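Local coordinates for protein catalase (Corynebacterium glutamicum, PDB 4B7H) that breaks down hydrogen peroxide to water and oxygen with a haem group, which here carries the inhibitor nitric oxide on its iron, at residues A321-N332 with R359-N370; H70-G78 with A252-I263. All blocks are in the same frame, centred on the assembly; numbering follows the deposited sequence.

Contact 1. Residues A321-N332 with R359-N370. Unlike the reference sequence in segment 321-332: Ile326 (reference Leu). With HEM (protoporphyrin IX containing Fe), chain E.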
loop_
_atom_site.group_PDB
_atom_site.type_symbol
_atom_site.label_atom_id
_atom_site.label_comp_id
_atom_site.label_asym_id
_atom_site.label_seq_id
_atom_site.Cartn_x
_atom_site.Cartn_y
_atom_site.Cartn_z
ATOM N N ALA A 321 -6.704 -4.303 17.072
ATOM C CA ALA A 321 -7.851 -3.780 16.336
ATOM C C ALA A 321 -8.350 -2.449 16.881
ATOM O O ALA A 321 -8.845 -1.621 16.113
ATOM C CB ALA A 321 -8.985 -4.793 16.305
ATOM N N GLN A 322 -8.234 -2.255 18.195
ATOM C CA GLN A 322 -8.862 -1.118 18.871
ATOM C C GLN A 322 -7.901 -0.055 19.392
ATOM O O GLN A 322 -8.315 1.083 19.617
ATOM C CB GLN A 322 -9.758 -1.620 20.006
ATOM C CG GLN A 322 -10.905 -2.463 19.488
ATOM C CD GLN A 322 -11.705 -3.093 20.598
ATOM O OE1 GLN A 322 -11.145 -3.598 21.569
ATOM N NE2 GLN A 322 -13.019 -3.072 20.460
ATOM N N ILE A 323 -6.638 -0.428 19.600
ATOM C CA ILE A 323 -5.619 0.506 20.088
ATOM C C ILE A 323 -4.590 0.807 18.995
ATOM O O ILE A 323 -4.370 1.969 18.649
ATOM C CB ILE A 323 -4.918 0.011 21.376
ATOM C CG1 ILE A 323 -5.948 -0.252 22.480
ATOM C CG2 ILE A 323 -3.870 1.015 21.828
ATOM C CD1 ILE A 323 -6.773 0.964 22.885
ATOM N N GLU A 324 -3.977 -0.226 18.418
ATOM C CA GLU A 324 -3.005 0.043 17.357
ATOM C C GLU A 324 -3.662 0.802 16.202
ATOM O O GLU A 324 -3.063 1.727 15.650
ATOM C CB GLU A 324 -2.317 -1.230 16.853
ATOM C CG GLU A 324 -1.272 -0.971 15.758
ATOM C CD GLU A 324 -0.050 -0.190 16.234
ATOM O OE1 GLU A 324 0.233 -0.177 17.457
ATOM O OE2 GLU A 324 0.634 0.425 15.380
ATOM N N GLN A 325 -4.900 0.428 15.872
ATOM C CA GLN A 325 -5.634 1.025 14.753
ATOM C C GLN A 325 -6.465 2.265 15.101
ATOM O O GLN A 325 -7.101 2.843 14.212
ATOM C CB GLN A 325 -6.574 0.002 14.112
ATOM C CG GLN A 325 -5.858 -1.144 13.438
ATOM C CD GLN A 325 -6.786 -2.014 12.613
ATOM O OE1 GLN A 325 -6.430 -2.440 11.508
ATOM N NE2 GLN A 325 -7.984 -2.294 13.149
ATOM N N ILE A 326 -6.511 2.671 16.369
ATOM C CA ILE A 326 -7.193 3.926 16.663
ATOM C C ILE A 326 -6.444 5.054 15.960
ATOM O O ILE A 326 -5.221 4.994 15.790
ATOM C CB ILE A 326 -7.386 4.177 18.183
ATOM C CG1 ILE A 326 -8.567 5.127 18.415
ATOM C CG2 ILE A 326 -6.112 4.709 18.853
ATOM C CD1 ILE A 326 -9.008 5.224 19.868
ATOM N N ALA A 327 -7.196 6.044 15.496
ATOM C CA ALA A 327 -6.623 7.148 14.737
ATOM C C ALA A 327 -6.957 8.440 15.463
ATOM O O ALA A 327 -7.931 9.125 15.133
ATOM C CB ALA A 327 -7.191 7.160 13.312
ATOM N N LEU A 328 -6.181 8.747 16.495
ATOM C CA LEU A 328 -6.459 9.922 17.317
ATOM C C LEU A 328 -5.908 11.153 16.603
ATOM O O LEU A 328 -4.810 11.115 16.055
ATOM C CB LEU A 328 -5.857 9.739 18.710
ATOM C CG LEU A 328 -6.586 8.635 19.503
ATOM C CD1 LEU A 328 -5.728 8.045 20.618
ATOM C CD2 LEU A 328 -7.903 9.160 20.084
ATOM N N ASP A 329 -6.675 12.236 16.590
ATOM C CA ASP A 329 -6.395 13.343 15.678
ATOM C C ASP A 329 -6.912 14.655 16.274
ATOM O O ASP A 329 -8.108 14.793 16.513
ATOM C CB ASP A 329 -7.088 13.010 14.348
ATOM C CG ASP A 329 -7.000 14.114 13.311
ATOM O OD1 ASP A 329 -6.306 15.133 13.527
ATOM O OD2 ASP A 329 -7.635 13.942 12.243
ATOM N N PRO A 330 -6.014 15.636 16.507
ATOM C CA PRO A 330 -6.465 16.901 17.112
ATOM C C PRO A 330 -7.414 17.669 16.195
ATOM O O PRO A 330 -8.134 18.557 16.652
ATOM C CB PRO A 330 -5.158 17.683 17.340
ATOM C CG PRO A 330 -4.185 17.090 16.384
ATOM C CD PRO A 330 -4.561 15.636 16.255
ATOM N N GLY A 331 -7.426 17.322 14.911
ATOM C CA GLY A 331 -8.369 17.916 13.976
ATOM C C GLY A 331 -9.797 17.431 14.155
ATOM O O GLY A 331 -10.728 17.977 13.549
ATOM N N ASN A 332 -9.977 16.395 14.972
ATOM C CA ASN A 332 -11.310 15.941 15.340
ATOM C C ASN A 332 -11.916 16.888 16.373
ATOM O O ASN A 332 -12.007 16.563 17.564
ATOM C CB ASN A 332 -11.264 14.509 15.867
ATOM C CG ASN A 332 -11.088 13.494 14.762
ATOM O OD1 ASN A 332 -11.416 13.759 13.597
ATOM N ND2 ASN A 332 -10.590 12.315 15.118
ATOM N N ARG A 359 -0.827 5.020 7.229
ATOM C CA ARG A 359 -0.527 4.034 8.262
ATOM C C ARG A 359 -1.606 2.962 8.344
ATOM O O ARG A 359 -1.318 1.787 8.560
ATOM C CB ARG A 359 -0.394 4.770 9.607
ATOM C CG ARG A 359 -0.213 3.866 10.777
ATOM C CD ARG A 359 0.121 4.629 12.029
ATOM N NE ARG A 359 -0.976 5.362 12.666
ATOM C CZ ARG A 359 -1.949 4.804 13.383
ATOM N NH1 ARG A 359 -2.034 3.482 13.487
ATOM N NH2 ARG A 359 -2.859 5.578 13.975
ATOM N N ILE A 360 -2.851 3.393 8.209
ATOM C CA ILE A 360 -4.004 2.507 8.318
ATOM C C ILE A 360 -4.615 2.267 6.937
ATOM O O ILE A 360 -4.674 1.131 6.483
ATOM C CB ILE A 360 -5.066 3.072 9.274
ATOM C CG1 ILE A 360 -4.446 3.400 10.636
ATOM C CG2 ILE A 360 -6.206 2.070 9.428
ATOM C CD1 ILE A 360 -5.343 4.270 11.521
ATOM N N GLY A 361 -5.042 3.339 6.267
ATOM C CA GLY A 361 -5.613 3.235 4.937
ATOM C C GLY A 361 -6.585 4.370 4.683
ATOM O O GLY A 361 -7.019 5.048 5.624
ATOM N N ALA A 362 -6.947 4.573 3.418
ATOM C CA ALA A 362 -7.851 5.658 3.052
ATOM C C ALA A 362 -9.162 5.616 3.830
ATOM O O ALA A 362 -9.757 6.658 4.116
ATOM C CB ALA A 362 -8.128 5.635 1.560
ATOM N N ASN A 363 -9.610 4.412 4.175
ATOM C CA ASN A 363 -10.898 4.253 4.828
ATOM C C ASN A 363 -10.817 3.958 6.315
ATOM O O ASN A 363 -11.734 3.377 6.888
ATOM C CB ASN A 363 -11.745 3.226 4.070
ATOM C CG ASN A 363 -12.344 3.818 2.815
ATOM O OD1 ASN A 363 -12.851 4.933 2.855
ATOM N ND2 ASN A 363 -12.261 3.103 1.690
ATOM N N TYR A 364 -9.739 4.429 6.941
ATOM C CA TYR A 364 -9.507 4.210 8.359
ATOM C C TYR A 364 -10.643 4.714 9.238
ATOM O O TYR A 364 -10.857 4.180 10.327
ATOM C CB TYR A 364 -8.197 4.862 8.799
ATOM C CG TYR A 364 -8.214 6.380 8.882
ATOM C CD1 TYR A 364 -7.940 7.164 7.767
ATOM C CD2 TYR A 364 -8.482 7.028 10.090
ATOM C CE1 TYR A 364 -7.935 8.553 7.846
ATOM C CE2 TYR A 364 -8.486 8.418 10.179
ATOM C CZ TYR A 364 -8.215 9.172 9.052
ATOM O OH TYR A 364 -8.202 10.549 9.145
ATOM N N ARG A 365 -11.370 5.730 8.774
ATOM C CA ARG A 365 -12.452 6.317 9.567
ATOM C C ARG A 365 -13.607 5.346 9.762
ATOM O O ARG A 365 -14.431 5.541 10.654
ATOM C CB ARG A 365 -13.010 7.572 8.897
ATOM C CG ARG A 365 -12.043 8.731 8.770
ATOM C CD ARG A 365 -11.999 9.572 10.001
ATOM N NE ARG A 365 -11.284 10.816 9.743
ATOM C CZ ARG A 365 -11.205 11.811 10.617
ATOM N NH1 ARG A 365 -11.812 11.692 11.791
ATOM N NH2 ARG A 365 -10.526 12.913 10.320
ATOM N N ASP A 366 -13.672 4.314 8.920
ATOM C CA ASP A 366 -14.772 3.362 8.960
ATOM C C ASP A 366 -14.527 2.197 9.927
ATOM O O ASP A 366 -15.435 1.405 10.202
ATOM C CB ASP A 366 -15.055 2.835 7.552
ATOM C CG ASP A 366 -15.573 3.924 6.609
ATOM O OD1 ASP A 366 -16.246 4.865 7.085
ATOM O OD2 ASP A 366 -15.308 3.838 5.393
ATOM N N LEU A 367 -13.300 2.061 10.421
ATOM C CA LEU A 367 -13.027 0.986 11.371
ATOM C C LEU A 367 -13.829 1.210 12.645
ATOM O O LEU A 367 -14.050 2.356 13.048
ATOM C CB LEU A 367 -11.545 0.921 11.719
ATOM C CG LEU A 367 -10.609 0.557 10.570
ATOM C CD1 LEU A 367 -9.182 0.658 11.052
ATOM C CD2 LEU A 367 -10.901 -0.844 10.047
ATOM N N PRO A 368 -14.273 0.124 13.285
ATOM C CA PRO A 368 -15.121 0.232 14.478
ATOM C C PRO A 368 -14.688 1.296 15.508
ATOM O O PRO A 368 -15.530 2.089 15.942
ATOM C CB PRO A 368 -15.056 -1.180 15.054
ATOM C CG PRO A 368 -15.025 -2.042 13.804
ATOM C CD PRO A 368 -14.125 -1.278 12.844
ATOM N N VAL A 369 -13.415 1.336 15.887
ATOM C CA VAL A 369 -12.994 2.257 16.944
ATOM C C VAL A 369 -12.969 3.723 16.467
ATOM O O VAL A 369 -12.984 4.656 17.281
ATOM C CB VAL A 369 -11.629 1.824 17.539
ATOM C CG1 VAL A 369 -10.496 2.140 16.592
ATOM C CG2 VAL A 369 -11.385 2.482 18.870
ATOM N N ASN A 370 -12.946 3.930 15.150
ATOM C CA ASN A 370 -12.853 5.282 14.601
ATOM C C ASN A 370 -14.180 5.896 14.165
ATOM O O ASN A 370 -14.252 7.105 13.924
ATOM C CB ASN A 370 -11.836 5.319 13.465
ATOM C CG ASN A 370 -10.433 5.043 13.956
ATOM O OD1 ASN A 370 -10.050 5.509 15.034
ATOM N ND2 ASN A 370 -9.662 4.265 13.190
HETATM C CHA HEM E . 1.360 11.214 17.420
HETATM C CHB HEM E . 2.390 14.873 14.408
HETATM C CHC HEM E . 3.252 17.695 18.245
HETATM C CHD HEM E . 0.798 14.550 20.941
HETATM C C1A HEM E . 1.577 11.945 16.278
HETATM C C2A HEM E . 1.413 11.466 14.918
HETATM C C3A HEM E . 1.684 12.492 14.097
HETATM C C4A HEM E . 2.036 13.638 14.900
HETATM C CMA HEM E . 1.647 12.521 12.566
HETATM C CAA HEM E . 0.983 10.034 14.530
HETATM C CBA HEM E . -0.537 9.958 14.494
HETATM C CGA HEM E . -1.043 8.653 13.940
HETATM O O1A HEM E . -2.076 8.169 14.467
HETATM O O2A HEM E . -0.448 8.089 12.986
HETATM C C1B HEM E . 2.743 15.960 15.174
HETATM C C2B HEM E . 3.213 17.234 14.679
HETATM C C3B HEM E . 3.475 18.006 15.754
HETATM C C4B HEM E . 3.150 17.244 16.940
HETATM C CMB HEM E . 3.384 17.566 13.183
HETATM C CAB HEM E . 3.975 19.461 15.832
HETATM C CBB HEM E . 3.741 20.347 14.865
HETATM C C1C HEM E . 2.505 17.172 19.285
HETATM C C2C HEM E . 2.040 17.861 20.480
HETATM C C3C HEM E . 1.359 16.967 21.219
HETATM C C4C HEM E . 1.362 15.711 20.499
HETATM C CMC HEM E . 2.323 19.347 20.811
HETATM C CAC HEM E . 0.598 17.150 22.555
HETATM C CBC HEM E . 0.055 18.322 22.926
HETATM C C1D HEM E . 0.799 13.360 20.266
HETATM C C2D HEM E . 0.288 12.151 20.825
HETATM C C3D HEM E . 0.453 11.111 19.751
HETATM C C4D HEM E . 1.040 11.787 18.627
HETATM C CMD HEM E . -0.291 11.950 22.224
HETATM C CAD HEM E . 0.028 9.655 19.868
HETATM C CBD HEM E . -1.486 9.579 19.685
HETATM C CGD HEM E . -1.849 8.141 19.911
HETATM O O1D HEM E . -2.307 7.464 18.958
HETATM O O2D HEM E . -1.657 7.657 21.055
HETATM N NA HEM E . 1.950 13.281 16.237
HETATM N NB HEM E . 2.717 15.991 16.552
HETATM N NC HEM E . 2.066 15.858 19.327
HETATM N ND HEM E . 1.246 13.118 18.970
HETATM FE FE HEM E . 2.040 14.546 17.796
HETATM O O HOH W 1 -11.475 -0.890 15.276
HETATM O O HOH W 2 -0.307 1.283 12.901
HETATM O O HOH W 3 -8.086 11.356 11.643
HETATM O O HOH W 4 -10.675 15.489 11.616
#
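Arg359 sets its guanidinium edge against the turn that follows helix 319-324. NH2 donates to Ile326 O at 3.0 Å, in the guanidinium plane, while NH1 takes Glu324 O at the same distance by a more bent bond. NE and the second N-H of NH2 go to the two oxygens of one haem propionate, NE to O2A and NH2 to O1A, each at 2.8 Å. The chain is extended through CD, then turned at chi3 (75°), which lets the group serve backbone and cofactor together. Arginine suits the place, with a flat array of donors and a charge opposite to the propionate's.

Beside it, Asn370 uses both ends of its amide: ND2 donates to Gln325 O at 3.1 Å and OD1 accepts from Ala327 N at 2.9 Å. The CB of Ala327, a single methyl, touches CD2 of the Tyr364 ring at 3.5 Å, with Ile360 CD1 alongside, and Val369 CG2 packs on Ile326 CD1.

At the far end Arg365 NH1 reaches Asn332 OD1 at 2.8 Å, nearly straight (172°), while NH2 forms a salt bridge with Glu54 of the second subunit. An Asx turn, Asp329 OD1 accepting from Gly331 N, probably helps set the turn that carries Asn332. Arg67, Arg106 and Gln356 also bind the haem, completing with Arg359 the polar propionate side of a catalase haem pocket.

Contact 2. Residues H70-G78 with A252-I263. With HEM (protoporphyrin IX containing Fe), chain E; NO (nitric oxide), chain F.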
loop_
_atom_site.group_PDB
_atom_site.type_symbol
_atom_site.label_atom_id
_atom_site.label_comp_id
_atom_site.label_asym_id
_atom_site.label_seq_id
_atom_site.Cartn_x
_atom_site.Cartn_y
_atom_site.Cartn_z
ATOM N N HIS A 70 5.445 8.252 18.720
ATOM C CA HIS A 70 4.484 7.649 19.657
ATOM C C HIS A 70 4.114 6.207 19.275
ATOM O O HIS A 70 3.007 5.745 19.554
ATOM C CB HIS A 70 3.216 8.499 19.829
ATOM C CG HIS A 70 3.440 9.843 20.467
ATOM N ND1 HIS A 70 3.164 10.091 21.798
ATOM C CD2 HIS A 70 3.848 11.025 19.942
ATOM C CE1 HIS A 70 3.416 11.360 22.070
ATOM N NE2 HIS A 70 3.837 11.948 20.964
ATOM N N ALA A 71 5.062 5.486 18.679
ATOM C CA ALA A 71 4.841 4.092 18.278
ATOM C C ALA A 71 4.438 3.164 19.417
ATOM O O ALA A 71 3.601 2.280 19.219
ATOM C CB ALA A 71 6.074 3.538 17.594
ATOM N N LYS A 72 5.067 3.333 20.583
ATOM C CA LYS A 72 4.865 2.430 21.724
ATOM C C LYS A 72 3.788 2.964 22.658
ATOM O O LYS A 72 4.009 3.943 23.371
ATOM C CB LYS A 72 6.161 2.255 22.527
ATOM C CG LYS A 72 6.015 1.281 23.710
ATOM C CD LYS A 72 6.019 -0.171 23.210
ATOM C CE LYS A 72 5.602 -1.208 24.271
ATOM N NZ LYS A 72 6.434 -1.128 25.514
ATOM N N GLY A 73 2.626 2.330 22.674
ATOM C CA GLY A 73 1.554 2.800 23.526
ATOM C C GLY A 73 0.514 1.746 23.818
ATOM O O GLY A 73 0.633 0.597 23.378
ATOM N N HIS A 74 -0.520 2.149 24.549
ATOM C CA HIS A 74 -1.525 1.223 25.051
ATOM C C HIS A 74 -2.687 2.068 25.511
ATOM O O HIS A 74 -2.550 3.285 25.680
ATOM C CB HIS A 74 -0.970 0.431 26.234
ATOM C CG HIS A 74 -0.358 1.301 27.282
ATOM N ND1 HIS A 74 0.948 1.737 27.210
ATOM C CD2 HIS A 74 -0.883 1.862 28.398
ATOM C CE1 HIS A 74 1.210 2.509 28.250
ATOM N NE2 HIS A 74 0.111 2.615 28.977
ATOM N N GLY A 75 -3.840 1.455 25.725
ATOM C CA GLY A 75 -4.981 2.274 26.063
ATOM C C GLY A 75 -6.150 1.557 26.690
ATOM O O GLY A 75 -6.053 0.400 27.103
ATOM N N ALA A 76 -7.267 2.266 26.751
ATOM C CA ALA A 76 -8.448 1.791 27.451
ATOM C C ALA A 76 -9.631 2.640 27.057
ATOM O O ALA A 76 -9.505 3.587 26.281
ATOM C CB ALA A 76 -8.232 1.859 28.957
ATOM N N PHE A 77 -10.788 2.294 27.604
ATOM C CA PHE A 77 -12.021 2.992 27.297
ATOM C C PHE A 77 -12.697 3.352 28.602
ATOM O O PHE A 77 -12.373 2.799 29.653
ATOM C CB PHE A 77 -12.921 2.120 26.407
ATOM C CG PHE A 77 -12.325 1.843 25.061
ATOM C CD1 PHE A 77 -11.387 0.832 24.900
ATOM C CD2 PHE A 77 -12.681 2.610 23.960
ATOM C CE1 PHE A 77 -10.819 0.584 23.651
ATOM C CE2 PHE A 77 -12.120 2.378 22.715
ATOM C CZ PHE A 77 -11.184 1.356 22.558
ATOM N N GLY A 78 -13.633 4.287 28.543
ATOM C CA GLY A 78 -14.241 4.780 29.763
ATOM C C GLY A 78 -15.309 5.822 29.526
ATOM O O GLY A 78 -16.024 5.775 28.523
ATOM N N ALA A 252 9.604 -4.272 29.792
ATOM C CA ALA A 252 9.497 -3.225 28.786
ATOM C C ALA A 252 8.060 -2.730 28.644
ATOM O O ALA A 252 7.822 -1.644 28.113
ATOM C CB ALA A 252 10.012 -3.722 27.452
ATOM N N ASP A 253 7.106 -3.528 29.120
ATOM C CA ASP A 253 5.698 -3.190 29.021
ATOM C C ASP A 253 5.100 -2.868 30.386
ATOM O O ASP A 253 3.916 -3.079 30.618
ATOM C CB ASP A 253 4.953 -4.352 28.362
ATOM C CG ASP A 253 5.508 -4.694 26.986
ATOM O OD1 ASP A 253 6.014 -3.786 26.291
ATOM O OD2 ASP A 253 5.455 -5.874 26.594
ATOM N N TYR A 254 5.926 -2.329 31.277
ATOM C CA TYR A 254 5.511 -2.062 32.647
ATOM C C TYR A 254 4.220 -1.259 32.742
ATOM O O TYR A 254 3.332 -1.582 33.538
ATOM C CB TYR A 254 6.635 -1.330 33.379
ATOM C CG TYR A 254 6.368 -1.105 34.847
ATOM C CD1 TYR A 254 6.631 -2.100 35.786
ATOM C CD2 TYR A 254 5.875 0.114 35.303
ATOM C CE1 TYR A 254 6.399 -1.893 37.134
ATOM C CE2 TYR A 254 5.634 0.330 36.658
ATOM C CZ TYR A 254 5.901 -0.678 37.565
ATOM O OH TYR A 254 5.669 -0.467 38.902
ATOM N N GLN A 255 4.107 -0.212 31.929
ATOM C CA GLN A 255 2.959 0.677 32.025
ATOM C C GLN A 255 1.739 0.102 31.318
ATOM O O GLN A 255 0.606 0.260 31.795
ATOM C CB GLN A 255 3.309 2.072 31.504
ATOM C CG GLN A 255 4.465 2.718 32.257
ATOM C CD GLN A 255 4.705 4.143 31.821
ATOM O OE1 GLN A 255 4.435 4.515 30.683
ATOM N NE2 GLN A 255 5.218 4.952 32.734
ATOM N N ARG A 256 1.968 -0.553 30.182
ATOM C CA ARG A 256 0.910 -1.288 29.495
ATOM C C ARG A 256 0.290 -2.312 30.448
ATOM O O ARG A 256 -0.933 -2.392 30.592
ATOM C CB ARG A 256 1.484 -1.981 28.251
ATOM C CG ARG A 256 0.469 -2.788 27.459
ATOM C CD ARG A 256 1.088 -3.416 26.208
ATOM N NE ARG A 256 1.586 -2.410 25.271
ATOM C CZ ARG A 256 1.960 -2.663 24.016
ATOM N NH1 ARG A 256 1.899 -3.901 23.540
ATOM N NH2 ARG A 256 2.383 -1.670 23.238
ATOM N N GLU A 257 1.143 -3.089 31.105
ATOM C CA GLU A 257 0.671 -4.130 32.004
ATOM C C GLU A 257 -0.019 -3.524 33.223
ATOM O O GLU A 257 -1.044 -4.038 33.680
ATOM C CB GLU A 257 1.834 -5.034 32.418
ATOM C CG GLU A 257 1.416 -6.229 33.261
ATOM C CD GLU A 257 2.373 -7.403 33.143
ATOM O OE1 GLU A 257 3.479 -7.237 32.580
ATOM O OE2 GLU A 257 2.012 -8.501 33.605
ATOM N N ASP A 258 0.538 -2.438 33.752
ATOM C CA ASP A 258 -0.079 -1.788 34.905
ATOM C C ASP A 258 -1.507 -1.331 34.621
ATOM O O ASP A 258 -2.403 -1.525 35.451
ATOM C CB ASP A 258 0.752 -0.594 35.364
ATOM C CG ASP A 258 0.015 0.269 36.366
ATOM O OD1 ASP A 258 0.101 -0.023 37.582
ATOM O OD2 ASP A 258 -0.668 1.229 35.940
ATOM N N LEU A 259 -1.723 -0.712 33.464
ATOM C CA LEU A 259 -3.055 -0.193 33.160
ATOM C C LEU A 259 -4.053 -1.340 32.945
ATOM O O LEU A 259 -5.187 -1.281 33.451
ATOM C CB LEU A 259 -3.029 0.771 31.962
ATOM C CG LEU A 259 -4.389 1.372 31.586
ATOM C CD1 LEU A 259 -4.932 2.255 32.708
ATOM C CD2 LEU A 259 -4.297 2.149 30.287
ATOM N N TYR A 260 -3.628 -2.383 32.226
ATOM C CA TYR A 260 -4.464 -3.560 32.005
ATOM C C TYR A 260 -4.879 -4.163 33.346
ATOM O O TYR A 260 -6.056 -4.433 33.584
ATOM C CB TYR A 260 -3.723 -4.609 31.152
ATOM C CG TYR A 260 -4.329 -6.010 31.258
ATOM C CD1 TYR A 260 -5.460 -6.350 30.537
ATOM C CD2 TYR A 260 -3.773 -6.977 32.093
ATOM C CE1 TYR A 260 -6.033 -7.620 30.623
ATOM C CE2 TYR A 260 -4.332 -8.242 32.201
ATOM C CZ TYR A 260 -5.462 -8.559 31.459
ATOM O OH TYR A 260 -6.019 -9.816 31.562
ATOM N N ASN A 261 -3.896 -4.382 34.210
ATOM C CA ASN A 261 -4.150 -4.993 35.509
ATOM C C ASN A 261 -5.049 -4.131 36.395
ATOM O O ASN A 261 -5.946 -4.649 37.058
ATOM C CB ASN A 261 -2.832 -5.285 36.232
ATOM C CG ASN A 261 -2.103 -6.494 35.670
ATOM O OD1 ASN A 261 -2.707 -7.379 35.072
ATOM N ND2 ASN A 261 -0.794 -6.545 35.887
ATOM N N ALA A 262 -4.820 -2.818 36.402
ATOM C CA ALA A 262 -5.620 -1.918 37.232
ATOM C C ALA A 262 -7.089 -2.026 36.850
ATOM O O ALA A 262 -7.973 -2.156 37.706
ATOM C CB ALA A 262 -5.143 -0.487 37.087
ATOM N N ILE A 263 -7.357 -1.996 35.555
ATOM C CA ILE A 263 -8.738 -2.051 35.100
ATOM C C ILE A 263 -9.356 -3.434 35.332
ATOM O O ILE A 263 -10.515 -3.532 35.747
ATOM C CB ILE A 263 -8.868 -1.585 33.639
ATOM C CG1 ILE A 263 -8.524 -0.099 33.564
ATOM C CG2 ILE A 263 -10.277 -1.841 33.101
ATOM C CD1 ILE A 263 -8.467 0.434 32.171
HETATM C CHA HEM E . 1.360 11.214 17.420
HETATM C CHB HEM E . 2.390 14.873 14.408
HETATM C CHC HEM E . 3.252 17.695 18.245
HETATM C CHD HEM E . 0.798 14.550 20.941
HETATM C C1A HEM E . 1.577 11.945 16.278
HETATM C C2A HEM E . 1.413 11.466 14.918
HETATM C C3A HEM E . 1.684 12.492 14.097
HETATM C C4A HEM E . 2.036 13.638 14.900
HETATM C CMA HEM E . 1.647 12.521 12.566
HETATM C CAA HEM E . 0.983 10.034 14.530
HETATM C CBA HEM E . -0.537 9.958 14.494
HETATM C CGA HEM E . -1.043 8.653 13.940
HETATM O O1A HEM E . -2.076 8.169 14.467
HETATM O O2A HEM E . -0.448 8.089 12.986
HETATM C C1B HEM E . 2.743 15.960 15.174
HETATM C C2B HEM E . 3.213 17.234 14.679
HETATM C C3B HEM E . 3.475 18.006 15.754
HETATM C C4B HEM E . 3.150 17.244 16.940
HETATM C CMB HEM E . 3.384 17.566 13.183
HETATM C CAB HEM E . 3.975 19.461 15.832
HETATM C CBB HEM E . 3.741 20.347 14.865
HETATM C C1C HEM E . 2.505 17.172 19.285
HETATM C C2C HEM E . 2.040 17.861 20.480
HETATM C C3C HEM E . 1.359 16.967 21.219
HETATM C C4C HEM E . 1.362 15.711 20.499
HETATM C CMC HEM E . 2.323 19.347 20.811
HETATM C CAC HEM E . 0.598 17.150 22.555
HETATM C CBC HEM E . 0.055 18.322 22.926
HETATM C C1D HEM E . 0.799 13.360 20.266
HETATM C C2D HEM E . 0.288 12.151 20.825
HETATM C C3D HEM E . 0.453 11.111 19.751
HETATM C C4D HEM E . 1.040 11.787 18.627
HETATM C CMD HEM E . -0.291 11.950 22.224
HETATM C CAD HEM E . 0.028 9.655 19.868
HETATM C CBD HEM E . -1.486 9.579 19.685
HETATM C CGD HEM E . -1.849 8.141 19.911
HETATM O O1D HEM E . -2.307 7.464 18.958
HETATM O O2D HEM E . -1.657 7.657 21.055
HETATM N NA HEM E . 1.950 13.281 16.237
HETATM N NB HEM E . 2.717 15.991 16.552
HETATM N NC HEM E . 2.066 15.858 19.327
HETATM N ND HEM E . 1.246 13.118 18.970
HETATM FE FE HEM E . 2.040 14.546 17.796
HETATM N N NO F . 3.631 14.139 18.225
HETATM O O NO F . 4.648 14.356 18.622
HETATM O O HOH W 5 2.888 0.162 25.869
#
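Lys72, just before the strand, forms a salt bridge with Asp253, at the N-cap position of helix 254-264. NZ meets OD1 at 2.8 Å, nearly in line with the C-O bond. The long lysine chain, bent at chi2 and chi4, spans the gap; Asp118 and Ser116 O also hold NZ, and Asp253 OD2 pairs with Arg164 of the third subunit. Lys72 CE lies over one face of the Arg256 guanidinium, 3.4 Å from NH2.

Polar contacts to the strand are slighter. Arg256 NH2 makes a weak, strongly bent bond to Gly73 O (2.9 Å, 119°), and a water joins Arg256 NE to His74 ND1. The outer end of the arginine, NH1, is bound to Gly169 O of the third subunit.

The His74 ring lies flat against the helix backbone: Arg256 CA sits over its centre, 3.7 Å from the centroid, in a CH-pi contact. CG of His74 stands between its backbone N and carbonyl carbon (chi1 51°), which brings the ring onto the helix, and Ser203 binds NE2. Leu259 CD2 comes to the ring edge at 3.9 Å.

Further along, purely apolar contacts take over. Ala76 CB touches Ile263 CD1 at 3.5 Å, its small methyl group accommodating the branched chain of the helix.

Strand 73-78, part of the antiparallel catalase beta-barrel, and helix 254-263 run nearly parallel (11°), and along them the contact passes from ionic to aromatic to aliphatic. Asp253 and Arg256 each also bind the third subunit, so this end is probably where packing within the chain meets tetramer assembly.

How the contacts relate
Both contacts are buried, and both include haem-pocket residues, one at the propionate edge of the cofactor, the other over a face. Contact 1 joins two largely irregular segments, so side chains bind backbone carbonyls and amides, and Arg359 holds a propionate. Contact 2 lays a helix on a strand of the antiparallel sheet; its haem link is His70, whose ring lies over the porphyrin and has its edge toward the nitric oxide. The two meet directly: Ile323 packs on Gly75 and His74, and Val369 CG2 lies 3.9 Å from Phe77 CZ. Each also reaches a different neighbour, the second subunit for contact 1 and the third for contact 2.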